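Local coordinates for protein ADP-ribosylation factor guanine nucleotide-exchange factor SEC7 (Saccharomyces cerevisiae, PDB 4OIY) that activates the small GTPase ARF1 at the trans-Golgi network by guanine nucleotide exchange, through its Sec7 domain, supporting vesicle budding and Golgi traffic, at residues 44-49 with 78-83; 90-95 with 113-118. All coordinates share one frame; numbering follows the deposited sequence.

Interaction 1 (44-49 with 78-83)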
ATOM      1  N   ILE A  44      14.723  -5.843   5.474  1.00 12.22           N
ATOM      2  CA  ILE A  44      14.380  -5.634   4.072  1.00 11.45           C
ATOM      3  C   ILE A  44      13.264  -4.592   3.925  1.00 11.21           C
ATOM      4  O   ILE A  44      13.366  -3.693   3.094  1.00 11.00           O
ATOM      5  CB  ILE A  44      13.974  -6.944   3.369  1.00 11.31           C
ATOM      6  CG1 ILE A  44      15.151  -7.938   3.338  1.00 11.53           C
ATOM      7  CG2 ILE A  44      13.523  -6.649   1.945  1.00 11.46           C
ATOM      8  CD1 ILE A  44      14.765  -9.322   2.866  1.00 11.57           C
ATOM      9  N   ALA A  45      12.207  -4.709   4.726  1.00 11.01           N
ATOM     10  CA  ALA A  45      11.108  -3.733   4.699  1.00 11.19           C
ATOM     11  C   ALA A  45      11.599  -2.303   4.933  1.00 11.27           C
ATOM     12  O   ALA A  45      11.202  -1.376   4.230  1.00 10.90           O
ATOM     13  CB  ALA A  45      10.048  -4.098   5.728  1.00 11.38           C
ATOM     14  N   LYS A  46      12.472  -2.121   5.920  1.00 11.76           N
ATOM     15  CA  LYS A  46      12.993  -0.792   6.212  1.00 12.49           C
ATOM     16  C   LYS A  46      13.789  -0.235   5.030  1.00 12.24           C
ATOM     17  O   LYS A  46      13.648   0.941   4.676  1.00 12.87           O
ATOM     18  CB  LYS A  46      13.848  -0.824   7.478  1.00 13.27           C
ATOM     19  CG  LYS A  46      13.033  -0.926   8.755  1.00 14.18           C
ATOM     20  CD  LYS A  46      13.941  -0.939   9.981  1.00 15.07           C
ATOM     21  CE  LYS A  46      13.156  -1.032  11.279  1.00 16.22           C
ATOM     22  NZ  LYS A  46      12.538   0.266  11.645  1.00 17.16           N
ATOM     23  N   TRP A  47      14.605  -1.081   4.406  1.00 12.15           N
ATOM     24  CA  TRP A  47      15.382  -0.666   3.236  1.00 12.15           C
ATOM     25  C   TRP A  47      14.474  -0.245   2.068  1.00 12.03           C
ATOM     26  O   TRP A  47      14.726   0.767   1.410  1.00 12.15           O
ATOM     27  CB  TRP A  47      16.363  -1.766   2.805  1.00 12.25           C
ATOM     28  CG  TRP A  47      17.297  -1.325   1.699  1.00 12.34           C
ATOM     29  CD1 TRP A  47      18.468  -0.625   1.832  1.00 12.40           C
ATOM     30  CD2 TRP A  47      17.125  -1.549   0.297  1.00 11.91           C
ATOM     31  NE1 TRP A  47      19.035  -0.408   0.598  1.00 12.51           N
ATOM     32  CE2 TRP A  47      18.224  -0.951  -0.363  1.00 12.28           C
ATOM     33  CE3 TRP A  47      16.145  -2.190  -0.468  1.00 11.85           C
ATOM     34  CZ2 TRP A  47      18.371  -0.988  -1.749  1.00 11.89           C
ATOM     35  CZ3 TRP A  47      16.300  -2.226  -1.849  1.00 11.61           C
ATOM     36  CH2 TRP A  47      17.398  -1.629  -2.471  1.00 11.86           C
ATOM     37  N   LEU A  48      13.405  -0.999   1.827  1.00 11.93           N
ATOM     38  CA  LEU A  48      12.437  -0.630   0.789  1.00 12.59           C
ATOM     39  C   LEU A  48      11.869   0.772   1.022  1.00 13.51           C
ATOM     40  O   LEU A  48      11.760   1.566   0.083  1.00 13.85           O
ATOM     41  CB  LEU A  48      11.302  -1.662   0.707  1.00 12.23           C
ATOM     42  CG  LEU A  48      11.699  -3.081   0.269  1.00 11.99           C
ATOM     43  CD1 LEU A  48      10.510  -4.028   0.315  1.00 11.85           C
ATOM     44  CD2 LEU A  48      12.333  -3.084  -1.113  1.00 12.12           C
ATOM     45  N   LEU A  49      11.539   1.087   2.273  1.00 14.22           N
ATOM     46  CA  LEU A  49      10.900   2.367   2.602  1.00 15.29           C
ATOM     47  C   LEU A  49      11.864   3.547   2.701  1.00 16.79           C
ATOM     48  O   LEU A  49      11.474   4.695   2.461  1.00 17.49           O
ATOM     49  CB  LEU A  49      10.112   2.239   3.905  1.00 15.16           C
ATOM     50  CG  LEU A  49       8.811   1.447   3.750  1.00 14.96           C
ATOM     51  CD1 LEU A  49       8.272   1.002   5.100  1.00 15.19           C
ATOM     52  CD2 LEU A  49       7.761   2.262   3.003  1.00 14.99           C
ATOM     53  N   VAL A  78       4.178  -3.140   5.981  1.00 10.25           N
ATOM     54  CA  VAL A  78       2.979  -2.484   6.518  1.00 10.44           C
ATOM     55  C   VAL A  78       3.210  -2.073   7.975  1.00 11.40           C
ATOM     56  O   VAL A  78       2.780  -1.002   8.383  1.00 11.16           O
ATOM     57  CB  VAL A  78       1.709  -3.360   6.401  1.00 10.31           C
ATOM     58  CG1 VAL A  78       0.484  -2.594   6.881  1.00 10.36           C
ATOM     59  CG2 VAL A  78       1.499  -3.810   4.960  1.00 10.23           C
ATOM     60  N   ASP A  79       3.915  -2.907   8.735  1.00 12.67           N
ATOM     61  CA  ASP A  79       4.181  -2.617  10.152  1.00 14.13           C
ATOM     62  C   ASP A  79       5.016  -1.360  10.375  1.00 14.02           C
ATOM     63  O   ASP A  79       4.991  -0.807  11.475  1.00 14.82           O
ATOM     64  CB  ASP A  79       4.894  -3.788  10.842  1.00 15.60           C
ATOM     65  CG  ASP A  79       3.966  -4.927  11.198  1.00 17.01           C
ATOM     66  OD1 ASP A  79       2.727  -4.776  11.123  1.00 18.34           O
ATOM     67  OD2 ASP A  79       4.502  -5.995  11.583  1.00 19.33           O
ATOM     68  N   GLU A  80       5.769  -0.926   9.363  1.00 13.67           N
ATOM     69  CA  GLU A  80       6.577   0.297   9.460  1.00 13.89           C
ATOM     70  C   GLU A  80       5.759   1.584   9.368  1.00 13.69           C
ATOM     71  O   GLU A  80       6.241   2.653   9.735  1.00 14.11           O
ATOM     72  CB  GLU A  80       7.669   0.299   8.389  1.00 14.68           C
ATOM     73  CG  GLU A  80       8.716  -0.771   8.618  1.00 15.40           C
ATOM     74  CD  GLU A  80       9.501  -0.526   9.890  1.00 16.47           C
ATOM     75  OE1 GLU A  80      10.035   0.588  10.043  1.00 17.72           O
ATOM     76  OE2 GLU A  80       9.570  -1.442  10.732  1.00 17.83           O
ATOM     77  N   PHE A  81       4.525   1.487   8.893  1.00 12.77           N
ATOM     78  CA  PHE A  81       3.674   2.661   8.753  1.00 12.59           C
ATOM     79  C   PHE A  81       3.068   3.048  10.089  1.00 12.93           C
ATOM     80  O   PHE A  81       2.683   2.179  10.888  1.00 13.26           O
ATOM     81  CB  PHE A  81       2.549   2.412   7.746  1.00 11.98           C
ATOM     82  CG  PHE A  81       3.002   2.434   6.321  1.00 11.56           C
ATOM     83  CD1 PHE A  81       3.676   1.348   5.794  1.00 11.15           C
ATOM     84  CD2 PHE A  81       2.766   3.538   5.512  1.00 11.25           C
ATOM     85  CE1 PHE A  81       4.110   1.356   4.486  1.00 11.23           C
ATOM     86  CE2 PHE A  81       3.210   3.559   4.205  1.00 11.16           C
ATOM     87  CZ  PHE A  81       3.873   2.457   3.689  1.00 10.97           C
ATOM     88  N   ASP A  82       2.985   4.354  10.323  1.00 13.71           N
ATOM     89  CA  ASP A  82       2.270   4.879  11.472  1.00 14.55           C
ATOM     90  C   ASP A  82       0.991   5.535  10.982  1.00 14.13           C
ATOM     91  O   ASP A  82       1.021   6.640  10.454  1.00 14.97           O
ATOM     92  CB  ASP A  82       3.135   5.883  12.235  1.00 16.08           C
ATOM     93  CG  ASP A  82       2.524   6.290  13.565  1.00 17.82           C
ATOM     94  OD1 ASP A  82       1.425   5.794  13.906  1.00 19.28           O
ATOM     95  OD2 ASP A  82       3.159   7.098  14.285  1.00 20.24           O
ATOM     96  N   PHE A  83      -0.127   4.830  11.145  1.00 12.83           N
ATOM     97  CA  PHE A  83      -1.446   5.345  10.773  1.00 12.58           C
ATOM     98  C   PHE A  83      -2.183   5.970  11.952  1.00 12.89           C
ATOM     99  O   PHE A  83      -3.346   6.336  11.821  1.00 12.41           O
ATOM    100  CB  PHE A  83      -2.321   4.218  10.207  1.00 12.19           C
ATOM    101  CG  PHE A  83      -1.739   3.510   9.009  1.00 11.60           C
ATOM    102  CD1 PHE A  83      -1.235   4.222   7.921  1.00 11.39           C
ATOM    103  CD2 PHE A  83      -1.737   2.127   8.952  1.00 11.59           C
ATOM    104  CE1 PHE A  83      -0.726   3.559   6.813  1.00 11.36           C
ATOM    105  CE2 PHE A  83      -1.224   1.465   7.846  1.00 11.49           C
ATOM    106  CZ  PHE A  83      -0.722   2.184   6.777  1.00 11.11           C
TER
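Glu-80 lays its side chain over Leu-49 and ends against Lys-46. Its CB lies 3.4 Å from CD1 of Leu-49, and its CG also packs on this methyl. The Glu-80 chain then bends at chi2 (-65°), which carries the carboxylate to the Lys-46 chain; the two side chains cross at about a right angle. Lys-46 runs extended as far as CE and turns only at chi4 (-77°). This last turn sets NZ 3.0 Å from OE1 of Glu-80 in a salt bridge. NZ meets OE1 on the syn side, tilted out of the carboxylate plane. CG of Lys-46 also passes 3.6 Å from OE1, so the acid rests on the aliphatic stem as well as on the ammonium group. The other methyl of Leu-49, CD2, reaches the Phe-81 ring obliquely, 4.0 Å from CZ. An alanine in place of Glu-80 would probably leave the ammonium group of Lys-46 without this counter-charge and uncover part of the Leu-49 methyl. Beside this patch, Ala-45 and Leu-49 pack on Phe-77 of helix 68-79. Phe-81 also meets the ring of Phe-95 edge-to-face. The contact is a small surface patch of the all-helical Sec7 domain, where helix 41-50 meets segment 78-83 through one salt bridge and the methyls of a leucine.

Interaction 2 (90-95 with 113-118); sequences DALRSF and LKFAER
The axes of the helical segments 90-95 and 113-118 run at 133° to each other, closer to antiparallel than to parallel, and approach to 11.3 Å. The nearest CA atoms, of Phe-95 and Phe-115, are 8.0 Å apart. One large side chain, Phe-115, spans most of this gap. Its CG stands anti to the backbone N (chi1 167°), and the ring reaches across to helix 88-96. The leading edge of the ring meets the backbone there: CE1 lies 3.7 Å from the carbonyl carbon of Ala-91, near the ring plane, and CZ lies 3.6 Å from the N of Leu-92. The CB of Ala-91 packs 3.8 Å from CZ. Leu-92 crosses the Phe-115 side chain at about a right angle and puts CD1 over one face of the ring, 4.1 Å from its centroid, in a CH-pi contact. The Phe-95 and Phe-115 side chains point in opposite directions and slide past each other. The two rings are tilted by only 22° but displaced so far that they barely overlap, with CD2 of Phe-95 3.7 Å from CD1 of Phe-115. Phe-83 adds an edge-to-face contact to Phe-115, while Leu-140 on Leu-92 and Ser-137 on Phe-115 bring in helix 130-148. This is buried helix-helix packing in the core of the all-helical Sec7 domain, with a phenylalanine of helix 105-122 set against alanine, leucine and phenylalanine of helix 88-96.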
ATOM      1  N   ASP A  90      -6.416   9.043   4.544  1.00 10.37           N
ATOM      2  CA  ASP A  90      -5.038   9.500   4.651  1.00 11.16           C
ATOM      3  C   ASP A  90      -4.079   8.331   4.832  1.00 10.55           C
ATOM      4  O   ASP A  90      -2.990   8.317   4.257  1.00 10.43           O
ATOM      5  CB  ASP A  90      -4.902  10.551   5.749  1.00 12.57           C
ATOM      6  CG  ASP A  90      -5.344  11.942   5.275  1.00 13.94           C
ATOM      7  OD1 ASP A  90      -5.384  12.182   4.046  1.00 16.97           O
ATOM      8  OD2 ASP A  90      -5.648  12.787   6.122  1.00 16.83           O
ATOM      9  N   ALA A  91      -4.507   7.326   5.589  1.00 10.10           N
ATOM     10  CA  ALA A  91      -3.715   6.107   5.747  1.00 10.14           C
ATOM     11  C   ALA A  91      -3.561   5.367   4.426  1.00 10.05           C
ATOM     12  O   ALA A  91      -2.460   4.997   4.053  1.00  9.49           O
ATOM     13  CB  ALA A  91      -4.332   5.199   6.797  1.00 10.31           C
ATOM     14  N   LEU A  92      -4.667   5.194   3.711  1.00 10.17           N
ATOM     15  CA  LEU A  92      -4.640   4.548   2.398  1.00 10.74           C
ATOM     16  C   LEU A  92      -3.757   5.307   1.398  1.00 11.10           C
ATOM     17  O   LEU A  92      -3.038   4.691   0.599  1.00 10.70           O
ATOM     18  CB  LEU A  92      -6.058   4.446   1.846  1.00 11.16           C
ATOM     19  CG  LEU A  92      -6.333   3.450   0.724  1.00 11.96           C
ATOM     20  CD1 LEU A  92      -6.043   2.038   1.195  1.00 11.90           C
ATOM     21  CD2 LEU A  92      -7.777   3.596   0.285  1.00 12.33           C
ATOM     22  N   ARG A  93      -3.814   6.640   1.425  1.00 11.36           N
ATOM     23  CA  ARG A  93      -3.012   7.450   0.508  1.00 12.38           C
ATOM     24  C   ARG A  93      -1.528   7.231   0.783  1.00 12.15           C
ATOM     25  O   ARG A  93      -0.741   6.997  -0.140  1.00 12.16           O
ATOM     26  CB  ARG A  93      -3.359   8.950   0.595  1.00 13.53           C
ATOM     27  CG  ARG A  93      -2.681   9.745  -0.523  1.00 14.71           C
ATOM     28  CD  ARG A  93      -3.061  11.215  -0.655  1.00 15.80           C
ATOM     29  NE  ARG A  93      -4.494  11.492  -0.821  1.00 16.18           N
ATOM     30  CZ  ARG A  93      -5.325  11.794   0.173  1.00 16.13           C
ATOM     31  NH1 ARG A  93      -4.893  11.832   1.429  1.00 16.79           N
ATOM     32  NH2 ARG A  93      -6.599  12.043  -0.083  1.00 16.15           N
ATOM     33  N   SER A  94      -1.150   7.290   2.055  1.00 11.88           N
ATOM     34  CA  SER A  94       0.232   7.063   2.458  1.00 12.32           C
ATOM     35  C   SER A  94       0.709   5.680   2.012  1.00 11.37           C
ATOM     36  O   SER A  94       1.786   5.532   1.443  1.00 11.98           O
ATOM     37  CB  SER A  94       0.372   7.202   3.973  1.00 13.04           C
ATOM     38  OG  SER A  94       1.665   6.814   4.403  1.00 15.32           O
ATOM     39  N   PHE A  95      -0.130   4.681   2.244  1.00 10.48           N
ATOM     40  CA  PHE A  95       0.201   3.298   1.928  1.00 10.03           C
ATOM     41  C   PHE A  95       0.304   3.050   0.415  1.00 10.02           C
ATOM     42  O   PHE A  95       1.325   2.565  -0.075  1.00  9.81           O
ATOM     43  CB  PHE A  95      -0.863   2.391   2.552  1.00  9.77           C
ATOM     44  CG  PHE A  95      -0.586   0.923   2.404  1.00  9.49           C
ATOM     45  CD1 PHE A  95       0.597   0.373   2.866  1.00  9.72           C
ATOM     46  CD2 PHE A  95      -1.539   0.081   1.843  1.00  9.43           C
ATOM     47  CE1 PHE A  95       0.845  -0.987   2.733  1.00  9.64           C
ATOM     48  CE2 PHE A  95      -1.305  -1.275   1.717  1.00  9.35           C
ATOM     49  CZ  PHE A  95      -0.110  -1.813   2.165  1.00  9.58           C
ATOM     50  N   LEU A 113      -5.819  -6.639   3.535  1.00  9.17           N
ATOM     51  CA  LEU A 113      -6.139  -7.196   4.854  1.00  9.76           C
ATOM     52  C   LEU A 113      -5.116  -6.764   5.896  1.00  9.35           C
ATOM     53  O   LEU A 113      -5.490  -6.391   7.010  1.00  9.17           O
ATOM     54  CB  LEU A 113      -6.282  -8.721   4.832  1.00 10.50           C
ATOM     55  CG  LEU A 113      -6.625  -9.348   6.191  1.00 11.44           C
ATOM     56  CD1 LEU A 113      -7.929  -8.804   6.761  1.00 11.83           C
ATOM     57  CD2 LEU A 113      -6.666 -10.863   6.048  1.00 11.83           C
ATOM     58  N   LYS A 114      -3.833  -6.792   5.539  1.00  9.13           N
ATOM     59  CA  LYS A 114      -2.793  -6.357   6.466  1.00  9.13           C
ATOM     60  C   LYS A 114      -2.898  -4.859   6.744  1.00  8.55           C
ATOM     61  O   LYS A 114      -2.743  -4.427   7.886  1.00  8.17           O
ATOM     62  CB  LYS A 114      -1.408  -6.697   5.931  1.00  9.99           C
ATOM     63  CG  LYS A 114      -0.268  -6.306   6.854  1.00 11.00           C
ATOM     64  CD  LYS A 114      -0.276  -7.034   8.191  1.00 12.12           C
ATOM     65  CE  LYS A 114       0.892  -6.556   9.043  1.00 13.30           C
ATOM     66  NZ  LYS A 114       0.880  -7.073  10.435  1.00 14.31           N
ATOM     67  N   PHE A 115      -3.157  -4.068   5.704  1.00  8.17           N
ATOM     68  CA  PHE A 115      -3.425  -2.643   5.887  1.00  8.25           C
ATOM     69  C   PHE A 115      -4.561  -2.429   6.885  1.00  8.30           C
ATOM     70  O   PHE A 115      -4.427  -1.644   7.826  1.00  8.17           O
ATOM     71  CB  PHE A 115      -3.771  -1.973   4.560  1.00  8.29           C
ATOM     72  CG  PHE A 115      -4.352  -0.603   4.720  1.00  8.20           C
ATOM     73  CD1 PHE A 115      -3.518   0.482   4.931  1.00  8.28           C
ATOM     74  CD2 PHE A 115      -5.724  -0.404   4.708  1.00  8.14           C
ATOM     75  CE1 PHE A 115      -4.040   1.740   5.119  1.00  8.41           C
ATOM     76  CE2 PHE A 115      -6.255   0.861   4.902  1.00  8.39           C
ATOM     77  CZ  PHE A 115      -5.404   1.931   5.107  1.00  8.37           C
ATOM     78  N   ALA A 116      -5.670  -3.134   6.684  1.00  8.34           N
ATOM     79  CA  ALA A 116      -6.849  -2.975   7.541  1.00  8.86           C
ATOM     80  C   ALA A 116      -6.515  -3.332   8.980  1.00  9.46           C
ATOM     81  O   ALA A 116      -6.911  -2.629   9.905  1.00  9.16           O
ATOM     82  CB  ALA A 116      -7.998  -3.840   7.034  1.00  8.84           C
ATOM     83  N   GLU A 117      -5.782  -4.419   9.171  1.00 10.39           N
ATOM     84  CA  GLU A 117      -5.403  -4.848  10.513  1.00 11.39           C
ATOM     85  C   GLU A 117      -4.535  -3.807  11.210  1.00 11.35           C
ATOM     86  O   GLU A 117      -4.756  -3.495  12.384  1.00 11.31           O
ATOM     87  CB  GLU A 117      -4.721  -6.214  10.463  1.00 12.63           C
ATOM     88  CG  GLU A 117      -5.704  -7.336  10.167  1.00 14.49           C
ATOM     89  CD  GLU A 117      -5.042  -8.639   9.774  1.00 15.96           C
ATOM     90  OE1 GLU A 117      -3.803  -8.666   9.623  1.00 18.13           O
ATOM     91  OE2 GLU A 117      -5.770  -9.643   9.591  1.00 17.97           O
ATOM     92  N   ARG A 118      -3.574  -3.251  10.484  1.00 11.16           N
ATOM     93  CA  ARG A 118      -2.680  -2.228  11.030  1.00 11.53           C
ATOM     94  C   ARG A 118      -3.476  -0.979  11.344  1.00 10.96           C
ATOM     95  O   ARG A 118      -3.310  -0.376  12.406  1.00 10.46           O
ATOM     96  CB  ARG A 118      -1.553  -1.919  10.033  1.00 12.73           C
ATOM     97  CG  ARG A 118      -0.566  -0.830  10.443  1.00 14.42           C
ATOM     98  CD  ARG A 118       0.351  -1.315  11.538  1.00 15.83           C
ATOM     99  NE  ARG A 118       1.382  -0.334  11.880  1.00 17.30           N
ATOM    100  CZ  ARG A 118       2.181  -0.428  12.939  1.00 19.00           C
ATOM    101  NH1 ARG A 118       2.089  -1.461  13.767  1.00 19.98           N
ATOM    102  NH2 ARG A 118       3.085   0.519  13.168  1.00 19.72           N
TER

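How the interactions relate
Interaction 1 lies at the surface and interaction 2 in the core, with centres about 12 Å apart. They share no helix, but segment 78-83 ties them together. Asp-79 OD1 forms a salt bridge with Lys-114 NZ, and the carbonyl O of Phe-81 probably accepts a hydrogen bond from Arg-118 NH2, 2.8 Å away. Phe-83 packs on Ala-91 of interaction 2. Thus segment 78-83 meets helix 41-50 as well as helices 88-96 and 105-122. The chemistry follows the depth: 44-49 with 78-83 combines a charged pair with a few methyl contacts, while 90-95 with 113-118 is joined by apolar and aromatic packing alone.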